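Local coordinates for uncharacterized protein (Thermoplasma acidophilum, PDB 3M4R) that is the class II aldolase/adducin domain of a longer protein, binds zinc, and probably belongs to an oxidoreductase of the short-chain dehydrogenase/reductase family, at residues D99-S104 against V115-H120; A121-K126 against K170-C175; R59-N62 against N66-T69; D18-G23 against G39-K44. All blocks are in the same frame, centred on the assembly; numbering follows the deposited sequence.

Contact 1 of 4, residues D99-S104 against V115-H120; sequences DYLKKS and VETFLH. With ZN (zinc ion), chain B.
L101 reaches from helix 94-103 to T117 and F118 of helix 117-121, and its path explains most of this contact. From CB, the first torsion sets CG anti to the carbonyl carbon (chi1 -67°), and CG comes 3.9 Å from CE2 of F118. There the chain forks: L101 CD1 lies 3.9 Å from T117 CB, while L101 CD2 is wedged between T117 CG2 at 3.8 Å and F118 CZ at 3.7 Å. Cut back to alanine, this position would lose both methyls, which is likely to open a gap beside T117 and leave the CE2/CZ corner of F118 less firmly held. One residue back, Y100 meets the same ring in an offset edge-to-face pair, the edge of F118 turned to the Y100 face with centroids 5.9 Å apart and planes at 60°. The Y100 hydroxyl bonds to D82 O, and T117 OG1 to S114 O. E116, next to T117 in the chain, chelates the zinc ion through OE1 and OE2, both 2.3 Å from the metal, and H130, H132, H188 and a water complete the site. With no hydrogen bond between the segments, cohesion is apolar and aromatic, and Y100 and T117 satisfy their hydroxyls elsewhere.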
# COMPACT_ATOMS: atom_id res chain seq x y z
N ASP A 99 8.95 -0.54 -16.90
CA ASP A 99 10.05 0.24 -17.44
C ASP A 99 10.12 1.61 -16.78
O ASP A 99 11.20 2.10 -16.47
CB ASP A 99 9.89 0.46 -18.93
CG ASP A 99 11.15 1.00 -19.56
OD1 ASP A 99 12.23 0.41 -19.31
OD2 ASP A 99 11.06 2.03 -20.23
N TYR A 100 8.97 2.26 -16.60
CA TYR A 100 8.94 3.61 -15.96
C TYR A 100 9.54 3.57 -14.58
O TYR A 100 10.38 4.41 -14.20
CB TYR A 100 7.52 4.15 -15.90
CG TYR A 100 7.39 5.61 -15.52
CD1 TYR A 100 7.52 6.03 -14.22
CD2 TYR A 100 7.11 6.58 -16.50
CE1 TYR A 100 7.36 7.37 -13.87
CE2 TYR A 100 6.98 7.93 -16.16
CZ TYR A 100 7.10 8.30 -14.88
OH TYR A 100 6.98 9.63 -14.59
N LEU A 101 9.10 2.59 -13.82
CA LEU A 101 9.58 2.45 -12.47
C LEU A 101 11.08 2.18 -12.40
O LEU A 101 11.74 2.74 -11.53
CB LEU A 101 8.78 1.38 -11.71
CG LEU A 101 7.32 1.68 -11.41
CD1 LEU A 101 6.64 0.44 -10.86
CD2 LEU A 101 7.16 2.89 -10.42
N LYS A 102 11.61 1.36 -13.31
CA LYS A 102 13.02 1.08 -13.39
C LYS A 102 13.76 2.38 -13.61
O LYS A 102 14.80 2.60 -12.99
CB LYS A 102 13.33 0.04 -14.52
CG LYS A 102 14.80 -0.39 -14.63
CD LYS A 102 15.06 -1.48 -15.79
CE LYS A 102 16.54 -2.07 -15.73
NZ LYS A 102 17.26 -2.54 -17.00
N LYS A 103 13.24 3.24 -14.48
CA LYS A 103 13.95 4.49 -14.83
C LYS A 103 13.84 5.51 -13.66
O LYS A 103 14.49 6.57 -13.68
CB LYS A 103 13.36 5.09 -16.09
CG LYS A 103 13.74 4.30 -17.37
CD LYS A 103 12.99 4.79 -18.65
CE LYS A 103 13.38 3.94 -19.86
NZ LYS A 103 12.68 4.46 -21.05
N SER A 104 13.00 5.18 -12.69
CA SER A 104 12.71 6.06 -11.53
C SER A 104 13.40 5.58 -10.25
O SER A 104 13.26 6.18 -9.18
CB SER A 104 11.20 6.15 -11.30
OG SER A 104 10.53 6.57 -12.48
N VAL A 115 5.07 -4.16 -8.53
CA VAL A 115 4.20 -3.75 -9.67
C VAL A 115 3.01 -2.85 -9.24
O VAL A 115 2.40 -2.16 -10.09
CB VAL A 115 3.71 -4.98 -10.54
CG1 VAL A 115 4.91 -5.73 -11.11
CG2 VAL A 115 2.80 -5.97 -9.74
N GLU A 116 2.74 -2.77 -7.93
CA GLU A 116 1.68 -1.87 -7.41
C GLU A 116 2.19 -0.58 -6.85
O GLU A 116 1.46 0.10 -6.12
CB GLU A 116 0.87 -2.63 -6.32
CG GLU A 116 0.42 -3.96 -6.87
CD GLU A 116 -0.80 -4.54 -6.21
OE1 GLU A 116 -0.59 -5.39 -5.28
OE2 GLU A 116 -1.95 -4.20 -6.64
N THR A 117 3.41 -0.18 -7.24
CA THR A 117 4.04 0.98 -6.67
C THR A 117 3.22 2.24 -6.82
O THR A 117 3.25 3.11 -5.93
CB THR A 117 5.48 1.20 -7.25
OG1 THR A 117 6.33 0.14 -6.78
CG2 THR A 117 6.04 2.53 -6.81
N PHE A 118 2.53 2.38 -7.93
CA PHE A 118 1.75 3.60 -8.14
C PHE A 118 0.56 3.76 -7.18
O PHE A 118 0.17 4.88 -6.90
CB PHE A 118 1.29 3.76 -9.56
CG PHE A 118 2.42 4.13 -10.50
CD1 PHE A 118 2.99 5.37 -10.43
CD2 PHE A 118 2.94 3.21 -11.37
CE1 PHE A 118 4.04 5.72 -11.27
CE2 PHE A 118 3.99 3.56 -12.24
CZ PHE A 118 4.54 4.82 -12.18
N LEU A 119 0.05 2.65 -6.61
CA LEU A 119 -0.98 2.81 -5.54
C LEU A 119 -0.43 3.62 -4.38
O LEU A 119 -1.14 4.44 -3.72
CB LEU A 119 -1.47 1.46 -4.99
CG LEU A 119 -2.10 0.45 -5.95
CD1 LEU A 119 -2.49 -0.87 -5.23
CD2 LEU A 119 -3.31 1.06 -6.68
N HIS A 120 0.84 3.38 -4.12
CA HIS A 120 1.54 4.00 -3.00
C HIS A 120 1.93 5.46 -3.29
O HIS A 120 1.76 6.39 -2.43
CB HIS A 120 2.77 3.15 -2.72
CG HIS A 120 2.41 1.78 -2.20
ND1 HIS A 120 2.37 1.50 -0.85
CD2 HIS A 120 2.07 0.64 -2.84
CE1 HIS A 120 2.00 0.24 -0.69
NE2 HIS A 120 1.81 -0.32 -1.88
ZN ZN B . -2.83 -5.67 -5.08
O HOH W 1 -2.65 -6.91 -6.67

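Contact 2 of 4, residues A121-K126 against K170-C175; sequences AFLPYK and KEVMNC
F122 and M173, the latter a selenomethionine, make the close part of this contact, where the loop leaving helix 117-121 runs against helix 166-175. Their CA atoms are 5.3 Å apart, and F122 CB meets M173 CB at 3.8 Å. CG of M173 stands anti to its own nitrogen (chi1 -174°), which carries CG past F122 CB, and the selenium comes to lie over one face of the F122 ring, 4.0 Å from the centroid and 17° off the ring normal, a Met-aromatic contact. M173 CG also lies 3.8 Å from F122 O. Losing this ring to an alanine would probably deprive the selenium of the face it covers and leave the M173 side chain free to turn. Beside this, L123 and V172 cross at about a right angle, L123 CD2 touching V172 CG1 at 4.0 Å, both deeply buried. The other side is looser. K170 N lies 4.2 Å from F122 CD2, at the ring edge; the CB of K170 points away from the loop, and its NZ bonds to A87 O. M173 and K170 are both partly open to solvent. Inward, V172 and L123 rest on I183 of strand 182-185, V172 also on L159 of strand 156-159, while the F122 ring meets F118 of helix 117-121 and A121 leans on helix 80-85.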
# COMPACT_ATOMS: atom_id res chain seq x y z
N ALA A 121 2.49 5.65 -4.47
CA ALA A 121 3.02 6.98 -4.85
C ALA A 121 1.92 8.00 -4.91
O ALA A 121 2.11 9.14 -4.53
CB ALA A 121 3.78 6.92 -6.24
N PHE A 122 0.75 7.56 -5.38
CA PHE A 122 -0.37 8.45 -5.66
C PHE A 122 -1.29 8.72 -4.45
O PHE A 122 -2.23 9.46 -4.59
CB PHE A 122 -1.24 7.89 -6.77
CG PHE A 122 -0.62 7.92 -8.14
CD1 PHE A 122 0.50 8.67 -8.44
CD2 PHE A 122 -1.22 7.21 -9.16
CE1 PHE A 122 1.01 8.67 -9.72
CE2 PHE A 122 -0.73 7.21 -10.44
CZ PHE A 122 0.39 7.94 -10.73
N LEU A 123 -0.99 8.17 -3.29
CA LEU A 123 -1.73 8.50 -2.06
C LEU A 123 -0.85 9.37 -1.18
O LEU A 123 0.30 8.99 -0.85
CB LEU A 123 -2.12 7.23 -1.34
CG LEU A 123 -3.27 6.45 -1.98
CD1 LEU A 123 -3.43 5.06 -1.29
CD2 LEU A 123 -4.53 7.26 -1.89
N PRO A 124 -1.35 10.57 -0.80
CA PRO A 124 -0.47 11.55 -0.19
C PRO A 124 -0.44 11.42 1.32
O PRO A 124 -0.79 12.40 2.05
CB PRO A 124 -1.14 12.88 -0.58
CG PRO A 124 -2.58 12.56 -0.57
CD PRO A 124 -2.64 11.18 -1.18
N TYR A 125 -0.07 10.24 1.78
CA TYR A 125 0.22 9.96 3.16
C TYR A 125 1.60 9.32 3.22
O TYR A 125 2.04 8.61 2.28
CB TYR A 125 -0.83 9.01 3.76
CG TYR A 125 -2.00 9.65 4.53
CD1 TYR A 125 -1.79 10.28 5.75
CD2 TYR A 125 -3.32 9.56 4.05
CE1 TYR A 125 -2.85 10.88 6.49
CE2 TYR A 125 -4.41 10.11 4.79
CZ TYR A 125 -4.16 10.78 6.01
OH TYR A 125 -5.20 11.34 6.76
N LYS A 126 2.31 9.59 4.30
CA LYS A 126 3.67 9.08 4.45
C LYS A 126 3.72 7.54 4.34
O LYS A 126 4.58 7.00 3.63
CB LYS A 126 4.29 9.58 5.75
CG LYS A 126 5.75 9.29 5.93
CD LYS A 126 6.28 9.99 7.16
CE LYS A 126 7.71 9.52 7.47
NZ LYS A 126 8.73 10.13 6.54
N LYS A 170 -4.61 5.34 -10.90
CA LYS A 170 -5.25 6.63 -11.22
C LYS A 170 -6.64 6.84 -10.55
O LYS A 170 -6.97 7.93 -10.07
CB LYS A 170 -5.44 6.67 -12.73
CG LYS A 170 -4.09 6.62 -13.48
CD LYS A 170 -3.83 7.83 -14.30
CE LYS A 170 -3.81 9.13 -13.51
NZ LYS A 170 -3.99 10.18 -14.54
N GLU A 171 -7.43 5.79 -10.52
CA GLU A 171 -8.74 5.83 -9.84
C GLU A 171 -8.59 5.96 -8.34
O GLU A 171 -9.35 6.69 -7.69
CB GLU A 171 -9.49 4.55 -10.10
CG GLU A 171 -10.10 4.51 -11.44
CD GLU A 171 -11.20 5.55 -11.61
OE1 GLU A 171 -12.17 5.57 -10.82
OE2 GLU A 171 -11.07 6.35 -12.55
N VAL A 172 -7.61 5.24 -7.80
CA VAL A 172 -7.30 5.34 -6.41
C VAL A 172 -6.90 6.78 -6.09
O VAL A 172 -7.42 7.39 -5.14
CB VAL A 172 -6.20 4.34 -6.02
CG1 VAL A 172 -5.61 4.70 -4.72
CG2 VAL A 172 -6.75 2.94 -6.06
N MSE A 173 -5.99 7.33 -6.89
CA MSE A 173 -5.58 8.69 -6.73
C MSE A 173 -6.77 9.63 -6.68
O MSE A 173 -6.86 10.47 -5.81
CB MSE A 173 -4.68 9.12 -7.89
CG MSE A 173 -4.08 10.49 -7.72
SE MSE A 173 -2.84 10.92 -9.18
CE MSE A 173 -4.13 11.55 -10.48
N ASN A 174 -7.67 9.48 -7.65
CA ASN A 174 -8.79 10.41 -7.79
C ASN A 174 -9.91 10.22 -6.74
O ASN A 174 -10.62 11.17 -6.45
CB ASN A 174 -9.39 10.32 -9.19
CG ASN A 174 -8.40 10.76 -10.29
OD1 ASN A 174 -7.54 11.66 -10.09
ND2 ASN A 174 -8.53 10.14 -11.46
N CYS A 175 -10.05 9.03 -6.15
CA CYS A 175 -11.12 8.82 -5.18
C CYS A 175 -10.66 9.14 -3.77
O CYS A 175 -11.47 9.30 -2.88
CB CYS A 175 -11.67 7.41 -5.27
SG CYS A 175 -12.39 7.08 -6.88

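Contact 3 of 4, residues R59-N62 against N66-T69; sequences RVKN and NLGT
K61 and L67 touch across a tight bend in the chain, their side chains crossing at about a right angle. The nearest atoms are K61 CG and L67 CD2, 4.1 Å apart, and further along the lysine its CE passes 4.2 Å from L67 N. With CG anti to the main-chain nitrogen (chi1 -171°), the lysine sets off toward the 66-69 segment; a bend at chi2 (-113°) and another at chi4 then bring the ammonium group back over the turn. There NZ donates to N62 O at 3.0 Å, from a position tilted 34° from the carbonyl plane, and to water 2 at 2.7 Å. A third bond goes to S65 O, so three acceptors grip the charge and fix its rotation. Water 2 also lies near OD1 of N66, but that residue has two deposited conformers, and the bridge is doubtful.

The bend is the exit of strand 54-61 from the central mixed sheet of this AraD-like domain, before the chain returns as strand 75-79. N62 shapes it: its OD1 accepts from G64 N, closing an Asx turn, while its ND2 bonds to R73 O and T76 OG1, tying the strand end to the returning chain.

Further out, the main chain of K61 pairs with T41 of the neighbouring strand 40-48, whose N40 the lysine side chain touches. L67 packs on T41 as well, and on S24 and I27 of helix 16-28. The zinc ion lies about 10 Å from the L67 side chain.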
# COMPACT_ATOMS: atom_id res chain seq x y z
N ARG A 59 10.01 4.54 -0.63
CA ARG A 59 10.64 3.26 -0.34
C ARG A 59 9.50 2.24 -0.32
O ARG A 59 8.66 2.25 0.58
CB ARG A 59 11.37 3.31 1.02
CG ARG A 59 12.75 4.02 1.02
CD ARG A 59 13.83 3.12 0.41
NE ARG A 59 15.02 3.87 0.03
CZ ARG A 59 16.07 3.40 -0.64
NH1 ARG A 59 16.17 2.13 -0.99
NH2 ARG A 59 17.06 4.23 -0.99
N VAL A 60 9.47 1.41 -1.34
CA VAL A 60 8.35 0.53 -1.59
C VAL A 60 8.85 -0.90 -1.61
O VAL A 60 9.95 -1.18 -2.06
CB VAL A 60 7.63 0.85 -2.90
CG1 VAL A 60 8.56 0.64 -4.14
CG2 VAL A 60 6.36 0.01 -3.08
N LYS A 61 8.01 -1.80 -1.10
CA LYS A 61 8.31 -3.22 -1.07
C LYS A 61 8.77 -3.73 -2.41
O LYS A 61 8.19 -3.38 -3.41
CB LYS A 61 7.06 -3.98 -0.61
CG LYS A 61 7.33 -5.42 -0.33
CD LYS A 61 6.66 -6.27 -1.29
CE LYS A 61 6.65 -7.71 -0.84
NZ LYS A 61 7.19 -8.55 -1.98
N ASN A 62 9.79 -4.59 -2.42
CA ASN A 62 10.35 -5.10 -3.67
C ASN A 62 10.22 -6.60 -3.79
O ASN A 62 9.69 -7.23 -2.89
CB ASN A 62 11.80 -4.60 -3.88
CG ASN A 62 12.76 -5.10 -2.85
OD1 ASN A 62 12.69 -6.25 -2.45
ND2 ASN A 62 13.73 -4.24 -2.46
N ASN A 66 9.09 -11.66 0.89
CA ASN A 66 7.70 -11.52 1.28
C ASN A 66 7.68 -10.50 2.44
O ASN A 66 8.72 -10.19 3.02
CB ASN A 66 7.07 -12.88 1.63
CG ASN A 66 6.81 -13.76 0.38
OD1 ASN A 66 6.85 -13.29 -0.76
ND2 ASN A 66 6.52 -15.02 0.61
N LEU A 67 6.51 -9.94 2.70
CA LEU A 67 6.31 -8.91 3.73
C LEU A 67 6.67 -9.40 5.14
O LEU A 67 7.18 -8.64 5.97
CB LEU A 67 4.83 -8.53 3.77
CG LEU A 67 4.35 -7.52 2.73
CD1 LEU A 67 2.83 -7.35 2.85
CD2 LEU A 67 5.08 -6.20 2.96
N GLY A 68 6.37 -10.66 5.38
CA GLY A 68 6.44 -11.29 6.72
C GLY A 68 7.83 -11.29 7.36
O GLY A 68 7.96 -11.11 8.58
N THR A 69 8.85 -11.45 6.51
CA THR A 69 10.25 -11.58 6.93
C THR A 69 11.11 -10.49 6.28
O THR A 69 12.31 -10.62 6.17
CB THR A 69 10.78 -13.00 6.57
OG1 THR A 69 10.68 -13.20 5.17
CG2 THR A 69 9.95 -14.06 7.25
O HOH W 2 7.04 -11.24 -2.20

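Contact 4 of 4, residues D18-G23 against G39-K44; sequences DEVVYG and GNTSVK
Helix-on-sheet packing joins helix 16-28 to strand 40-48, and within 18-23 V20 is the residue whose side chain meets T41, S42 and V43. The short segments run nearly antiparallel, at 161°, with axes 8.2 Å apart. V20 CB lies 3.8 Å from V43 CG1, and V20 CG1 is the same 3.8 Å from that methyl. The other branch, CG2, is anti to the V20 nitrogen and drops onto the strand backbone, 3.6 Å from S42 O. V20 CG2 also comes 4.0 Å from T41 OG1. V20 CG1 takes the crowded position between N and carbonyl carbon (chi1 80°), which turns it toward V43 and leaves CG2 to meet the peptide. The V20 and V43 side chains cross at an angle, with no hydrogen bond between the segments.

In the class II aldolase/adducin fold this strand is an inner member of the central mixed sheet, between strands 54-61 and 127-131, and the helix covers one of its faces. T41 and V43 point toward the helix, S42 away from it. On that side S42 OG bonds to H120 ND1, and N40 holds H120 NE2 through OD1 and E116 OE1, a zinc ligand, through ND2.

T41 OG1 finds its polar partner one turn along the helix, in S24 OG, which also bonds to V20 O. F75 of strand 75-79 flanks V20 and T41, and F127 of strand 127-131 lies beside V43.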
# COMPACT_ATOMS: atom_id res chain seq x y z
N ASP A 18 13.05 1.41 9.22
CA ASP A 18 12.79 0.52 10.36
C ASP A 18 11.30 0.47 10.68
O ASP A 18 10.75 -0.60 10.96
CB ASP A 18 13.57 0.90 11.63
CG ASP A 18 15.08 0.79 11.47
OD1 ASP A 18 15.54 -0.02 10.65
OD2 ASP A 18 15.83 1.51 12.17
N GLU A 19 10.64 1.62 10.63
CA GLU A 19 9.19 1.68 10.91
C GLU A 19 8.34 0.90 9.88
O GLU A 19 7.49 0.13 10.26
CB GLU A 19 8.70 3.13 10.99
CG GLU A 19 7.21 3.26 11.35
CD GLU A 19 6.86 4.67 11.83
OE1 GLU A 19 7.76 5.49 11.93
OE2 GLU A 19 5.68 4.98 12.07
N VAL A 20 8.59 1.11 8.60
CA VAL A 20 7.86 0.40 7.54
C VAL A 20 8.15 -1.10 7.58
O VAL A 20 7.23 -1.87 7.30
CB VAL A 20 8.13 0.97 6.09
CG1 VAL A 20 9.47 0.49 5.48
CG2 VAL A 20 6.93 0.63 5.16
N VAL A 21 9.38 -1.49 7.93
CA VAL A 21 9.75 -2.93 8.04
C VAL A 21 8.89 -3.55 9.15
O VAL A 21 8.29 -4.62 8.99
CB VAL A 21 11.28 -3.14 8.31
CG1 VAL A 21 11.58 -4.55 8.91
CG2 VAL A 21 12.15 -2.91 7.01
N TYR A 22 8.82 -2.85 10.27
CA TYR A 22 8.04 -3.31 11.40
C TYR A 22 6.58 -3.55 11.04
O TYR A 22 6.05 -4.62 11.30
CB TYR A 22 8.15 -2.33 12.55
CG TYR A 22 7.41 -2.81 13.75
CD1 TYR A 22 7.88 -3.89 14.49
CD2 TYR A 22 6.21 -2.21 14.14
CE1 TYR A 22 7.19 -4.34 15.60
CE2 TYR A 22 5.53 -2.65 15.22
CZ TYR A 22 6.01 -3.72 15.95
OH TYR A 22 5.30 -4.15 17.05
N GLY A 23 5.97 -2.58 10.38
CA GLY A 23 4.59 -2.71 9.95
C GLY A 23 4.39 -3.86 8.99
O GLY A 23 3.41 -4.57 9.07
N GLY A 39 0.65 -8.35 -1.42
CA GLY A 39 0.58 -7.23 -0.49
C GLY A 39 1.84 -6.39 -0.58
O GLY A 39 2.90 -6.87 -0.99
N ASN A 40 1.74 -5.14 -0.19
CA ASN A 40 2.88 -4.29 -0.29
C ASN A 40 2.68 -3.04 0.57
O ASN A 40 1.57 -2.61 0.83
CB ASN A 40 3.23 -4.01 -1.78
CG ASN A 40 2.02 -4.02 -2.67
OD1 ASN A 40 1.23 -3.08 -2.63
ND2 ASN A 40 1.83 -5.09 -3.45
N THR A 41 3.79 -2.53 1.05
CA THR A 41 3.83 -1.40 1.89
C THR A 41 4.85 -0.40 1.37
O THR A 41 5.74 -0.75 0.54
CB THR A 41 4.28 -1.84 3.28
OG1 THR A 41 5.53 -2.57 3.15
CG2 THR A 41 3.19 -2.76 3.92
N SER A 42 4.80 0.80 1.93
CA SER A 42 5.69 1.86 1.52
C SER A 42 5.77 2.97 2.56
O SER A 42 4.91 3.10 3.40
CB SER A 42 5.26 2.44 0.20
OG SER A 42 4.07 3.19 0.31
N VAL A 43 6.87 3.69 2.53
CA VAL A 43 7.04 4.87 3.33
C VAL A 43 7.69 5.96 2.45
O VAL A 43 8.62 5.67 1.71
CB VAL A 43 7.88 4.60 4.58
CG1 VAL A 43 9.23 4.04 4.21
CG2 VAL A 43 7.96 5.88 5.46
N LYS A 44 7.15 7.17 2.52
CA LYS A 44 7.74 8.33 1.85
C LYS A 44 8.76 9.01 2.78
O LYS A 44 8.49 9.31 3.95
CB LYS A 44 6.66 9.32 1.43
CG LYS A 44 5.73 8.73 0.36
CD LYS A 44 4.56 9.66 0.08
CE LYS A 44 3.53 8.99 -0.87
NZ LYS A 44 2.77 7.85 -0.25

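From the N terminus, contact 4 closes first, bringing helix 16-28 onto strand 40-48 with 15 residues between, the first of them completing the helix. Contact 3 follows with three intervening residues at the end of strand 54-61, the neighbour of strand 40-48 in the sheet, where the backbones of V43 and R59 pair. Contact 1 then spans ten residues to join helix 94-103 to helix 117-121, and contact 2 makes the longest reach, 43 residues, to helix 166-175. All four run in series, none enclosing or crossing another. K44 links three of them in space, its NZ bonding to H120 O and Y125 O and its O to K126 NZ, while L119 packs on V172 between contacts 1 and 2.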